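Local structure of manganese-dependent ADP-ribose/CDP-alcohol diphosphatase (Danio rerio, 2NXF) at residues Phe8-Asp13 with Val56-Ile61; Leu40-Leu45 with His294-Ala299; Thr282-Ile287 with Arg311-Asp316. The protein probably hydrolyses ADP-ribose and CDP-alcohols such as CDP-choline and CDP-glycerol at a dinuclear metal centre of the calcineurin-like phosphoesterase type. One frame throughout, in Å; residues are numbered along the deposited sequence. Where two conformers were deposited one is given.

All three contacts meet the sheet that carries one side of the metallophosphoesterase core; between centres, contacts 1 and 2 are about 9 Å apart, 1 and 3 about 11 Å, and 2 and 3 about 10 Å. Contact 1 pairs strands 6-11 and 54-57 and delivers two aspartates to the zinc ions. Contact 2 sets helix 35-49 on the neighbouring strand 295-301; the side chain of Phe296 on that strand lies about 11 Å from that of Asp13. Contact 3 joins the loop 282-287, whose Gly285 is about 7 Å (nearest atoms) from a zinc ion, to the end of strand 305-312. Backbone bonds tie them together: Leu10 N to Ala297 O (2.9 Å), Ile287 N to Asp13 O (2.9 Å) and Arg313 N to His294 O (2.8 Å).

Contact 1: Phe8-Asp13 with Val56-Ile61; sequences FGLIAD and VQLGDI. With ZN (zinc ion), chain B; ZN (zinc ion), chain C.
Phe8-Asp13 and Val56-Ile61 run parallel as neighbouring strands that end in metal-binding loops, their directions 4° apart, joined by Val56 N to Gly9 O (2.9 Å), Leu58 N to Ile11 O (2.9 Å) and a weak bond from Ile11 N to Val56 O. This is the metallophosphoesterase arrangement, in which loops at the ends of core strands bring ligands to a dinuclear centre; helix 35-49 makes the beta-alpha-beta crossover between the two strands.

On the face carrying Leu10 and Val56, the two side chains point the same way and Leu10 CD2 lies against Val56 CB, while Phe226 of strand 222-227 packs on both. On the other face Ile11 CG2 meets Gln57 CB at 3.5 Å. Gln57, bent at chi2, returns OE1 to accept the N-H of Gly59, which comes from above the plane of the Gln57 amide and not along a lone pair.

Beyond the paired strands, Asp13 N bonds to Gly59 O, and the Asp13 and Asp60 side chains run side by side, but their carboxylates are turned 87° from each other. His265 N donates to Asp13 OD2; Asp60 has His97 as a further polar partner. Asp13 OD1 and Asp60 OD2 approach to 2.8 Å because both bind one zinc ion, completed by Gln15 and His267. Asp60 OD2 also binds the second, with Asn96, His228 and His265, at 2.2 Å, and a water bridges the pair.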
ATOM      1  N   PHE A   8     -12.885   8.751  -4.792  1.00 23.00           N
ATOM      2  CA  PHE A   8     -12.508   7.834  -3.703  1.00 23.25           C
ATOM      3  C   PHE A   8     -11.485   8.459  -2.767  1.00 23.66           C
ATOM      4  O   PHE A   8     -10.676   9.264  -3.202  1.00 24.27           O
ATOM      5  CB  PHE A   8     -12.032   6.477  -4.223  1.00 24.25           C
ATOM      6  CG  PHE A   8     -10.788   6.530  -5.086  1.00 23.75           C
ATOM      7  CD1 PHE A   8      -9.545   6.150  -4.579  1.00 27.68           C
ATOM      8  CD2 PHE A   8     -10.882   6.925  -6.427  1.00 27.35           C
ATOM      9  CE1 PHE A   8      -8.410   6.171  -5.391  1.00 28.00           C
ATOM     10  CE2 PHE A   8      -9.756   6.970  -7.245  1.00 27.76           C
ATOM     11  CZ  PHE A   8      -8.526   6.595  -6.729  1.00 25.84           C
ATOM     12  N   GLY A   9     -11.552   8.098  -1.490  1.00 23.55           N
ATOM     13  CA  GLY A   9     -10.534   8.551  -0.520  1.00 22.68           C
ATOM     14  C   GLY A   9      -9.268   7.701  -0.568  1.00 24.08           C
ATOM     15  O   GLY A   9      -9.318   6.534  -0.931  1.00 24.31           O
ATOM     16  N   LEU A  10      -8.129   8.288  -0.185  1.00 24.23           N
ATOM     17  CA  LEU A  10      -6.834   7.582  -0.109  1.00 24.67           C
ATOM     18  C   LEU A  10      -6.108   7.957   1.169  1.00 24.08           C
ATOM     19  O   LEU A  10      -6.057   9.134   1.522  1.00 23.93           O
ATOM     20  CB  LEU A  10      -5.921   8.029  -1.261  1.00 26.08           C
ATOM     21  CG  LEU A  10      -6.300   7.555  -2.642  1.00 29.19           C
ATOM     22  CD1 LEU A  10      -5.587   8.402  -3.702  1.00 33.56           C
ATOM     23  CD2 LEU A  10      -5.938   6.070  -2.771  1.00 32.35           C
ATOM     24  N   ILE A  11      -5.503   6.965   1.826  1.00 24.08           N
ATOM     25  CA  ILE A  11      -4.738   7.252   3.051  1.00 23.47           C
ATOM     26  C   ILE A  11      -3.722   6.120   3.225  1.00 24.02           C
ATOM     27  O   ILE A  11      -3.958   5.006   2.754  1.00 24.03           O
ATOM     28  CB  ILE A  11      -5.669   7.393   4.281  1.00 24.01           C
ATOM     29  CG1 ILE A  11      -4.979   8.163   5.427  1.00 23.90           C
ATOM     30  CG2 ILE A  11      -6.248   6.024   4.708  1.00 23.53           C
ATOM     31  CD1 ILE A  11      -5.974   8.677   6.516  1.00 23.21           C
ATOM     32  N   ALA A  12      -2.586   6.426   3.852  1.00 23.67           N
ATOM     33  CA  ALA A  12      -1.528   5.417   4.027  1.00 23.93           C
ATOM     34  C   ALA A  12      -0.958   5.453   5.436  1.00 23.83           C
ATOM     35  O   ALA A  12      -0.809   6.529   6.024  1.00 23.94           O
ATOM     36  CB  ALA A  12      -0.399   5.663   3.024  1.00 24.50           C
ATOM     37  N   ASP A  13      -0.636   4.268   5.945  1.00 24.02           N
ATOM     38  CA  ASP A  13       0.280   4.126   7.109  1.00 23.78           C
ATOM     39  C   ASP A  13      -0.258   4.864   8.333  1.00 23.90           C
ATOM     40  O   ASP A  13       0.463   5.658   8.968  1.00 23.81           O
ATOM     41  CB  ASP A  13       1.720   4.565   6.754  1.00 24.92           C
ATOM     42  CG  ASP A  13       2.361   3.641   5.709  1.00 27.57           C
ATOM     43  OD1 ASP A  13       3.056   2.712   6.102  1.00 27.28           O
ATOM     44  OD2 ASP A  13       2.087   3.801   4.507  1.00 27.14           O
ATOM     45  N   VAL A  56      -9.648   3.711  -0.314  1.00 24.04           N
ATOM     46  CA  VAL A  56      -8.562   2.726  -0.371  1.00 24.55           C
ATOM     47  C   VAL A  56      -7.503   3.133   0.640  1.00 25.06           C
ATOM     48  O   VAL A  56      -7.010   4.271   0.616  1.00 25.05           O
ATOM     49  CB  VAL A  56      -7.926   2.624  -1.774  1.00 25.08           C
ATOM     50  CG1 VAL A  56      -6.903   1.481  -1.797  1.00 25.85           C
ATOM     51  CG2 VAL A  56      -8.993   2.399  -2.860  1.00 23.61           C
ATOM     52  N   GLN A  57      -7.177   2.229   1.557  1.00 24.10           N
ATOM     53  CA  GLN A  57      -6.097   2.543   2.507  1.00 25.70           C
ATOM     54  C   GLN A  57      -4.947   1.585   2.241  1.00 24.43           C
ATOM     55  O   GLN A  57      -5.157   0.377   2.051  1.00 25.09           O
ATOM     56  CB  GLN A  57      -6.557   2.577   3.967  1.00 26.67           C
ATOM     57  CG  GLN A  57      -7.011   1.250   4.557  1.00 26.63           C
ATOM     58  CD  GLN A  57      -5.863   0.404   5.135  1.00 27.34           C
ATOM     59  OE1 GLN A  57      -4.706   0.834   5.230  1.00 26.72           O
ATOM     60  NE2 GLN A  57      -6.207  -0.811   5.545  1.00 26.00           N
ATOM     61  N   LEU A  58      -3.744   2.150   2.234  1.00 24.33           N
ATOM     62  CA  LEU A  58      -2.575   1.526   1.640  1.00 24.68           C
ATOM     63  C   LEU A  58      -1.760   0.642   2.605  1.00 24.85           C
ATOM     64  O   LEU A  58      -0.650   0.202   2.263  1.00 24.66           O
ATOM     65  CB  LEU A  58      -1.682   2.615   1.014  1.00 25.07           C
ATOM     66  CG  LEU A  58      -2.023   3.080  -0.428  1.00 26.38           C
ATOM     67  CD1 LEU A  58      -1.831   1.920  -1.427  1.00 27.88           C
ATOM     68  CD2 LEU A  58      -3.414   3.605  -0.507  1.00 28.59           C
ATOM     69  N   GLY A  59      -2.316   0.342   3.779  1.00 24.58           N
ATOM     70  CA  GLY A  59      -1.695  -0.656   4.662  1.00 24.85           C
ATOM     71  C   GLY A  59      -0.996  -0.018   5.844  1.00 23.98           C
ATOM     72  O   GLY A  59      -0.938   1.221   5.957  1.00 24.59           O
ATOM     73  N   ASP A  60      -0.414  -0.885   6.683  1.00 23.64           N
ATOM     74  CA  ASP A  60       0.122  -0.490   7.984  1.00 24.05           C
ATOM     75  C   ASP A  60      -0.928   0.301   8.743  1.00 24.24           C
ATOM     76  O   ASP A  60      -0.620   1.368   9.276  1.00 25.35           O
ATOM     77  CB  ASP A  60       1.397   0.357   7.832  1.00 23.59           C
ATOM     78  CG  ASP A  60       2.614  -0.460   7.399  1.00 24.78           C
ATOM     79  OD1 ASP A  60       2.516  -1.694   7.233  1.00 24.42           O
ATOM     80  OD2 ASP A  60       3.665   0.145   7.179  1.00 22.95           O
ATOM     81  N   ILE A  61      -2.162  -0.218   8.806  1.00 24.26           N
ATOM     82  CA  ILE A  61      -3.248   0.528   9.484  1.00 24.98           C
ATOM     83  C   ILE A  61      -3.095   0.506  11.017  1.00 25.25           C
ATOM     84  O   ILE A  61      -3.536   1.432  11.698  1.00 24.84           O
ATOM     85  CB  ILE A  61      -4.636   0.043   9.025  1.00 25.79           C
ATOM     86  CG1 ILE A  61      -5.681   1.144   9.264  1.00 27.00           C
ATOM     87  CG2 ILE A  61      -4.967  -1.331   9.648  1.00 25.95           C
ATOM     88  CD1 ILE A  61      -7.088   0.775   8.809  1.00 28.02           C
TER
HETATM   89 ZN    ZN B 401       4.369   2.207   7.615  0.80 16.87          ZN
HETATM   90 ZN    ZN C 402       5.217  -0.404   5.749  0.80 14.81          ZN
HETATM   91  O   HOH W   1       5.795   1.633   6.121  1.00 20.14           O

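Contact 2: Leu40-Leu45 with His294-Ala299; sequences LRDAVL and HAFATA
Asp42 and Ala43, on one turn of helix 35-49, meet His294 and Phe296 of the segment His294-Ala299, so that the contact is helix-on-sheet packing in the phosphoesterase core: the helix leads from strand 6-11 to strand 54-57 and here lies over a strand from near the end of the chain.

The polar part is a histidine-carboxylate hydrogen bond. His294 NE2 donates to Asp42 OD2 at 2.7 Å, with the oxygen close to the imidazole plane. On the aspartate side the donor arrives at the anti side of OD2, somewhat out of the carboxylate plane, and ring and carboxylate are turned 43° from each other. Asp42 CG stands anti to its own N (chi1 -180°), which carries the carboxylate out from the helix toward the histidine. The same OD2 also accepts a bond from Gln46 NE2, one turn along the helix. At the other nitrogen, His294 ND1 accepts Ala295 N at 3.1 Å; with both nitrogens engaged, the imidazole is held against rotation about its CB-CG bond.

The apolar part is a CH-pi contact. Ala43 CB stands over the Phe296 ring, 3.7 Å from its centroid and 13° off the normal. Ile11 of strand 6-11 touches both side chains, and Trp47 meets the phenyl ring nearly at right angles. Within the strand segment the Phe296 and His294 rings also meet: Phe296 CD2 lies 3.3 Å above the imidazole plane of His294, toward its rim.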
ATOM      1  N   LEU A  40      -7.154  10.126  11.146  1.00 23.45           N
ATOM      2  CA  LEU A  40      -8.069   9.219  10.430  1.00 23.82           C
ATOM      3  C   LEU A  40      -9.547   9.673  10.578  1.00 23.23           C
ATOM      4  O   LEU A  40     -10.299   9.704   9.578  1.00 23.50           O
ATOM      5  CB  LEU A  40      -7.896   7.781  10.936  1.00 23.02           C
ATOM      6  CG  LEU A  40      -8.845   6.744  10.324  1.00 23.62           C
ATOM      7  CD1 LEU A  40      -8.746   6.759   8.791  1.00 24.52           C
ATOM      8  CD2 LEU A  40      -8.547   5.346  10.925  1.00 25.05           C
ATOM      9  N   ARG A  41      -9.941  10.030  11.801  0.50 23.36           N
ATOM     10  CA  ARG A  41     -11.296  10.517  12.085  0.50 23.67           C
ATOM     11  C   ARG A  41     -11.625  11.756  11.253  0.50 23.65           C
ATOM     12  O   ARG A  41     -12.720  11.870  10.696  0.50 23.24           O
ATOM     13  CB  ARG A  41     -11.438  10.837  13.577  0.50 23.49           C
ATOM     14  CG  ARG A  41     -12.837  11.288  14.030  0.50 24.12           C
ATOM     15  CD  ARG A  41     -12.878  11.427  15.552  0.50 25.14           C
ATOM     16  NE  ARG A  41     -12.098  10.363  16.190  0.50 29.46           N
ATOM     17  CZ  ARG A  41     -11.008  10.553  16.930  0.50 30.45           C
ATOM     18  NH1 ARG A  41     -10.559  11.780  17.170  0.50 31.48           N
ATOM     19  NH2 ARG A  41     -10.371   9.505  17.437  0.50 31.16           N
ATOM     20  N   ASP A  42     -10.667  12.676  11.165  1.00 23.62           N
ATOM     21  CA  ASP A  42     -10.860  13.899  10.378  1.00 23.84           C
ATOM     22  C   ASP A  42     -10.937  13.622   8.867  1.00 24.04           C
ATOM     23  O   ASP A  42     -11.774  14.226   8.164  1.00 24.05           O
ATOM     24  CB  ASP A  42      -9.783  14.936  10.659  1.00 24.84           C
ATOM     25  CG  ASP A  42     -10.000  16.198   9.845  1.00 26.03           C
ATOM     26  OD1 ASP A  42     -10.872  17.020  10.226  1.00 26.98           O
ATOM     27  OD2 ASP A  42      -9.350  16.314   8.784  1.00 31.10           O
ATOM     28  N   ALA A  43     -10.085  12.712   8.382  1.00 23.41           N
ATOM     29  CA  ALA A  43     -10.136  12.311   6.963  1.00 23.91           C
ATOM     30  C   ALA A  43     -11.537  11.768   6.635  1.00 23.98           C
ATOM     31  O   ALA A  43     -12.160  12.147   5.631  1.00 23.51           O
ATOM     32  CB  ALA A  43      -9.077  11.268   6.658  1.00 24.50           C
ATOM     33  N   VAL A  44     -12.030  10.898   7.518  1.00 24.07           N
ATOM     34  CA  VAL A  44     -13.361  10.291   7.360  1.00 24.31           C
ATOM     35  C   VAL A  44     -14.458  11.342   7.326  1.00 23.99           C
ATOM     36  O   VAL A  44     -15.344  11.307   6.454  1.00 24.34           O
ATOM     37  CB  VAL A  44     -13.621   9.205   8.445  1.00 24.62           C
ATOM     38  CG1 VAL A  44     -15.128   8.817   8.518  1.00 23.84           C
ATOM     39  CG2 VAL A  44     -12.771   8.011   8.174  1.00 25.61           C
ATOM     40  N   LEU A  45     -14.394  12.307   8.246  1.00 23.59           N
ATOM     41  CA  LEU A  45     -15.321  13.440   8.225  1.00 24.35           C
ATOM     42  C   LEU A  45     -15.320  14.151   6.863  1.00 24.03           C
ATOM     43  O   LEU A  45     -16.387  14.431   6.298  1.00 23.44           O
ATOM     44  CB  LEU A  45     -14.960  14.415   9.349  1.00 24.39           C
ATOM     45  CG  LEU A  45     -15.837  15.629   9.583  1.00 26.74           C
ATOM     46  CD1 LEU A  45     -17.300  15.231   9.675  1.00 29.64           C
ATOM     47  CD2 LEU A  45     -15.393  16.322  10.881  1.00 26.06           C
ATOM     48  N   HIS A 294      -1.349  17.079   8.329  1.00 23.58           N
ATOM     49  CA  HIS A 294      -2.285  16.042   7.884  1.00 23.94           C
ATOM     50  C   HIS A 294      -1.613  15.246   6.797  1.00 24.01           C
ATOM     51  O   HIS A 294      -0.547  15.631   6.325  1.00 24.42           O
ATOM     52  CB  HIS A 294      -3.569  16.649   7.299  1.00 24.47           C
ATOM     53  CG  HIS A 294      -4.825  15.943   7.721  1.00 25.16           C
ATOM     54  ND1 HIS A 294      -4.914  14.574   7.844  1.00 27.04           N
ATOM     55  CD2 HIS A 294      -6.046  16.433   8.056  1.00 28.39           C
ATOM     56  CE1 HIS A 294      -6.135  14.246   8.232  1.00 27.35           C
ATOM     57  NE2 HIS A 294      -6.840  15.355   8.361  1.00 28.66           N
ATOM     58  N   ALA A 295      -2.228  14.123   6.433  1.00 23.24           N
ATOM     59  CA  ALA A 295      -1.794  13.335   5.262  1.00 24.30           C
ATOM     60  C   ALA A 295      -2.887  12.411   4.784  1.00 24.08           C
ATOM     61  O   ALA A 295      -3.023  11.287   5.268  1.00 24.28           O
ATOM     62  CB  ALA A 295      -0.530  12.514   5.585  1.00 24.05           C
ATOM     63  N   PHE A 296      -3.689  12.889   3.843  1.00 24.29           N
ATOM     64  CA  PHE A 296      -4.611  12.016   3.153  1.00 23.48           C
ATOM     65  C   PHE A 296      -5.013  12.720   1.869  1.00 23.98           C
ATOM     66  O   PHE A 296      -4.594  13.853   1.609  1.00 23.99           O
ATOM     67  CB  PHE A 296      -5.846  11.659   4.019  1.00 24.06           C
ATOM     68  CG  PHE A 296      -6.885  12.758   4.107  1.00 22.52           C
ATOM     69  CD1 PHE A 296      -8.062  12.702   3.345  1.00 25.74           C
ATOM     70  CD2 PHE A 296      -6.703  13.836   4.966  1.00 24.64           C
ATOM     71  CE1 PHE A 296      -9.034  13.729   3.430  1.00 25.14           C
ATOM     72  CE2 PHE A 296      -7.680  14.862   5.072  1.00 24.91           C
ATOM     73  CZ  PHE A 296      -8.836  14.808   4.297  1.00 25.92           C
ATOM     74  N   ALA A 297      -5.794  12.037   1.046  1.00 23.42           N
ATOM     75  CA  ALA A 297      -6.243  12.662  -0.188  1.00 23.48           C
ATOM     76  C   ALA A 297      -7.630  12.172  -0.590  1.00 24.23           C
ATOM     77  O   ALA A 297      -8.142  11.172  -0.043  1.00 24.77           O
ATOM     78  CB  ALA A 297      -5.232  12.367  -1.301  1.00 24.10           C
ATOM     79  N   THR A 298      -8.188  12.840  -1.584  1.00 24.24           N
ATOM     80  CA  THR A 298      -9.363  12.364  -2.298  1.00 24.44           C
ATOM     81  C   THR A 298      -9.026  12.428  -3.779  1.00 24.87           C
ATOM     82  O   THR A 298      -8.504  13.440  -4.255  1.00 25.71           O
ATOM     83  CB  THR A 298     -10.592  13.235  -2.010  1.00 25.47           C
ATOM     84  OG1 THR A 298     -10.786  13.307  -0.589  1.00 26.14           O
ATOM     85  CG2 THR A 298     -11.841  12.639  -2.671  1.00 24.79           C
ATOM     86  N   ALA A 299      -9.335  11.356  -4.498  1.00 24.68           N
ATOM     87  CA  ALA A 299      -9.051  11.305  -5.920  1.00 24.16           C
ATOM     88  C   ALA A 299     -10.344  11.355  -6.704  1.00 24.58           C
ATOM     89  O   ALA A 299     -11.344  10.729  -6.328  1.00 23.95           O
ATOM     90  CB  ALA A 299      -8.257  10.050  -6.273  1.00 24.70           C
TER

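Contact 3: Thr282-Ile287 with Arg311-Asp316; sequences TLEGVI and RGRVED
Glu284 OE2 accepts a hydrogen bond of 2.7 Å from a water that in turn accepts Glu315 N at 2.9 Å, linking the loop after strand 279-282 to the chain just beyond a type II' beta turn, Arg311 to Val314. Gly312, with positive phi, occupies the second place of that turn, which closes with Val314 N bonded to Arg311 O.

Arg313 reaches back over the loop. Its chain, bent at chi3 (52°), lays one face of the guanidinium over Glu284 CB, while Gly285 O lies in the guanidinium plane at its edge, 3.0 Å from Arg313 NH1. Thr289 OG1 bonds to NH1, and NH2 bonds to the carbonyl of His267, a zinc ligand, so the arginine ties the turn to the backbone of a metal-binding loop. The charged ends do not meet, with Glu284 OE2 5.9 Å from Arg313 NH2; opposite charges at this distance may still attract weakly.

The glutamate, bent at chi2 (78°), instead turns its carboxylate across Val314. Leu283 CD2 touches Val314 CG1 at 4.4 Å, and Glu284 OE1 rests 3.4 Å from Val314 CG2.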
ATOM      1  N   THR A 282       3.577   7.755  -4.173  1.00 23.19           N
ATOM      2  CA  THR A 282       3.803   7.157  -2.864  1.00 23.75           C
ATOM      3  C   THR A 282       3.256   8.125  -1.826  1.00 24.58           C
ATOM      4  O   THR A 282       3.766   9.221  -1.676  1.00 25.47           O
ATOM      5  CB  THR A 282       5.303   6.872  -2.617  1.00 24.48           C
ATOM      6  OG1 THR A 282       5.810   6.070  -3.690  1.00 24.73           O
ATOM      7  CG2 THR A 282       5.524   6.126  -1.258  1.00 25.19           C
ATOM      8  N   LEU A 283       2.187   7.717  -1.152  1.00 24.83           N
ATOM      9  CA  LEU A 283       1.507   8.596  -0.217  1.00 25.23           C
ATOM     10  C   LEU A 283       2.290   8.791   1.066  1.00 24.98           C
ATOM     11  O   LEU A 283       2.794   7.823   1.655  1.00 24.55           O
ATOM     12  CB  LEU A 283       0.132   8.020   0.133  1.00 26.00           C
ATOM     13  CG  LEU A 283      -0.903   8.021  -0.985  1.00 29.36           C
ATOM     14  CD1 LEU A 283      -2.104   7.197  -0.533  1.00 31.49           C
ATOM     15  CD2 LEU A 283      -1.316   9.472  -1.328  1.00 31.00           C
ATOM     16  N   GLU A 284       2.406  10.056   1.475  1.00 24.12           N
ATOM     17  CA  GLU A 284       2.973  10.415   2.780  1.00 24.62           C
ATOM     18  C   GLU A 284       2.222   9.691   3.889  1.00 25.26           C
ATOM     19  O   GLU A 284       1.000   9.522   3.798  1.00 25.91           O
ATOM     20  CB  GLU A 284       2.869  11.935   2.980  1.00 24.88           C
ATOM     21  CG  GLU A 284       3.844  12.752   2.091  1.00 24.25           C
ATOM     22  CD  GLU A 284       3.417  12.929   0.621  1.00 25.14           C
ATOM     23  OE1 GLU A 284       2.306  12.543   0.208  1.00 28.24           O
ATOM     24  OE2 GLU A 284       4.225  13.483  -0.159  1.00 28.67           O
ATOM     25  N   GLY A 285       2.947   9.277   4.936  1.00 25.63           N
ATOM     26  CA  GLY A 285       2.337   8.401   5.946  1.00 25.99           C
ATOM     27  C   GLY A 285       1.748   9.178   7.107  1.00 25.74           C
ATOM     28  O   GLY A 285       2.372  10.107   7.650  1.00 25.63           O
ATOM     29  N   VAL A 286       0.547   8.780   7.500  1.00 24.23           N
ATOM     30  CA  VAL A 286      -0.144   9.409   8.625  1.00 23.69           C
ATOM     31  C   VAL A 286       0.664   9.303   9.913  1.00 23.78           C
ATOM     32  O   VAL A 286       0.736  10.264  10.710  1.00 23.19           O
ATOM     33  CB  VAL A 286      -1.538   8.745   8.829  1.00 23.43           C
ATOM     34  CG1 VAL A 286      -2.133   9.100  10.199  1.00 23.58           C
ATOM     35  CG2 VAL A 286      -2.494   9.151   7.698  1.00 24.51           C
ATOM     36  N   ILE A 287       1.291   8.148  10.118  1.00 23.18           N
ATOM     37  CA  ILE A 287       2.017   7.930  11.384  1.00 24.05           C
ATOM     38  C   ILE A 287       3.117   8.955  11.657  1.00 24.38           C
ATOM     39  O   ILE A 287       3.372   9.284  12.806  1.00 25.09           O
ATOM     40  CB  ILE A 287       2.545   6.489  11.498  1.00 24.37           C
ATOM     41  CG1 ILE A 287       3.139   6.204  12.888  1.00 23.38           C
ATOM     42  CG2 ILE A 287       3.557   6.167  10.385  1.00 25.66           C
ATOM     43  CD1 ILE A 287       2.121   6.315  14.034  1.00 25.35           C
ATOM     44  N   ARG A 311      -4.134  16.807   1.378  1.00 24.13           N
ATOM     45  CA  ARG A 311      -4.143  17.670   2.547  1.00 25.29           C
ATOM     46  C   ARG A 311      -2.829  17.558   3.285  1.00 24.90           C
ATOM     47  O   ARG A 311      -2.246  16.478   3.367  1.00 25.59           O
ATOM     48  CB  ARG A 311      -5.251  17.260   3.521  1.00 25.79           C
ATOM     49  CG  ARG A 311      -6.640  17.707   3.141  1.00 25.93           C
ATOM     50  CD  ARG A 311      -7.212  17.022   1.904  1.00 28.04           C
ATOM     51  NE  ARG A 311      -8.670  17.041   1.990  1.00 29.84           N
ATOM     52  CZ  ARG A 311      -9.482  16.299   1.250  1.00 30.18           C
ATOM     53  NH1 ARG A 311      -8.996  15.492   0.312  1.00 28.41           N
ATOM     54  NH2 ARG A 311     -10.787  16.369   1.463  1.00 32.12           N
ATOM     55  N   GLY A 312      -2.396  18.688   3.842  1.00 25.20           N
ATOM     56  CA  GLY A 312      -1.242  18.721   4.718  1.00 24.91           C
ATOM     57  C   GLY A 312       0.024  18.371   3.964  1.00 25.13           C
ATOM     58  O   GLY A 312       0.453  19.128   3.086  1.00 26.10           O
ATOM     59  N   ARG A 313       0.612  17.227   4.309  1.00 24.82           N
ATOM     60  CA  ARG A 313       1.865  16.775   3.697  1.00 24.76           C
ATOM     61  C   ARG A 313       1.693  16.245   2.272  1.00 25.36           C
ATOM     62  O   ARG A 313       2.692  16.091   1.551  1.00 25.19           O
ATOM     63  CB  ARG A 313       2.532  15.710   4.577  1.00 24.06           C
ATOM     64  CG  ARG A 313       2.853  16.242   5.969  1.00 25.16           C
ATOM     65  CD  ARG A 313       3.495  15.177   6.835  1.00 27.99           C
ATOM     66  NE  ARG A 313       4.635  14.559   6.182  1.00 32.04           N
ATOM     67  CZ  ARG A 313       4.871  13.251   6.116  1.00 32.28           C
ATOM     68  NH1 ARG A 313       4.060  12.354   6.679  1.00 32.85           N
ATOM     69  NH2 ARG A 313       5.956  12.843   5.480  1.00 33.03           N
ATOM     70  N   VAL A 314       0.449  15.936   1.880  1.00 24.69           N
ATOM     71  CA  VAL A 314       0.189  15.382   0.535  1.00 24.46           C
ATOM     72  C   VAL A 314      -0.150  16.511  -0.449  1.00 24.59           C
ATOM     73  O   VAL A 314      -1.146  17.229  -0.267  1.00 25.87           O
ATOM     74  CB  VAL A 314      -0.983  14.393   0.537  1.00 23.99           C
ATOM     75  CG1 VAL A 314      -1.203  13.837  -0.898  1.00 24.54           C
ATOM     76  CG2 VAL A 314      -0.760  13.269   1.545  1.00 25.19           C
ATOM     77  N   GLU A 315       0.678  16.696  -1.479  1.00 24.01           N
ATOM     78  CA  GLU A 315       0.405  17.752  -2.464  1.00 24.52           C
ATOM     79  C   GLU A 315      -0.594  17.265  -3.509  1.00 24.05           C
ATOM     80  O   GLU A 315      -0.653  16.063  -3.805  1.00 23.44           O
ATOM     81  CB  GLU A 315       1.689  18.192  -3.170  1.00 25.02           C
ATOM     82  CG  GLU A 315       2.564  19.163  -2.363  1.00 28.20           C
ATOM     83  CD  GLU A 315       1.977  20.579  -2.257  1.00 34.15           C
ATOM     84  OE1 GLU A 315       1.938  21.326  -3.284  1.00 33.80           O
ATOM     85  OE2 GLU A 315       1.584  20.941  -1.120  1.00 35.42           O
ATOM     86  N   ASP A 316      -1.363  18.198  -4.078  1.00 24.42           N
ATOM     87  CA  ASP A 316      -2.289  17.845  -5.170  1.00 24.42           C
ATOM     88  C   ASP A 316      -1.495  17.303  -6.364  1.00 25.03           C
ATOM     89  O   ASP A 316      -0.308  17.594  -6.527  1.00 24.17           O
ATOM     90  CB  ASP A 316      -3.054  19.075  -5.693  1.00 24.57           C
ATOM     91  CG  ASP A 316      -4.040  19.660  -4.696  1.00 26.07           C
ATOM     92  OD1 ASP A 316      -4.253  19.105  -3.601  1.00 26.88           O
ATOM     93  OD2 ASP A 316      -4.610  20.728  -5.039  1.00 28.49           O
TER
HETATM   94  O   HOH W   2       3.364  15.601  -1.523  1.00 22.93           O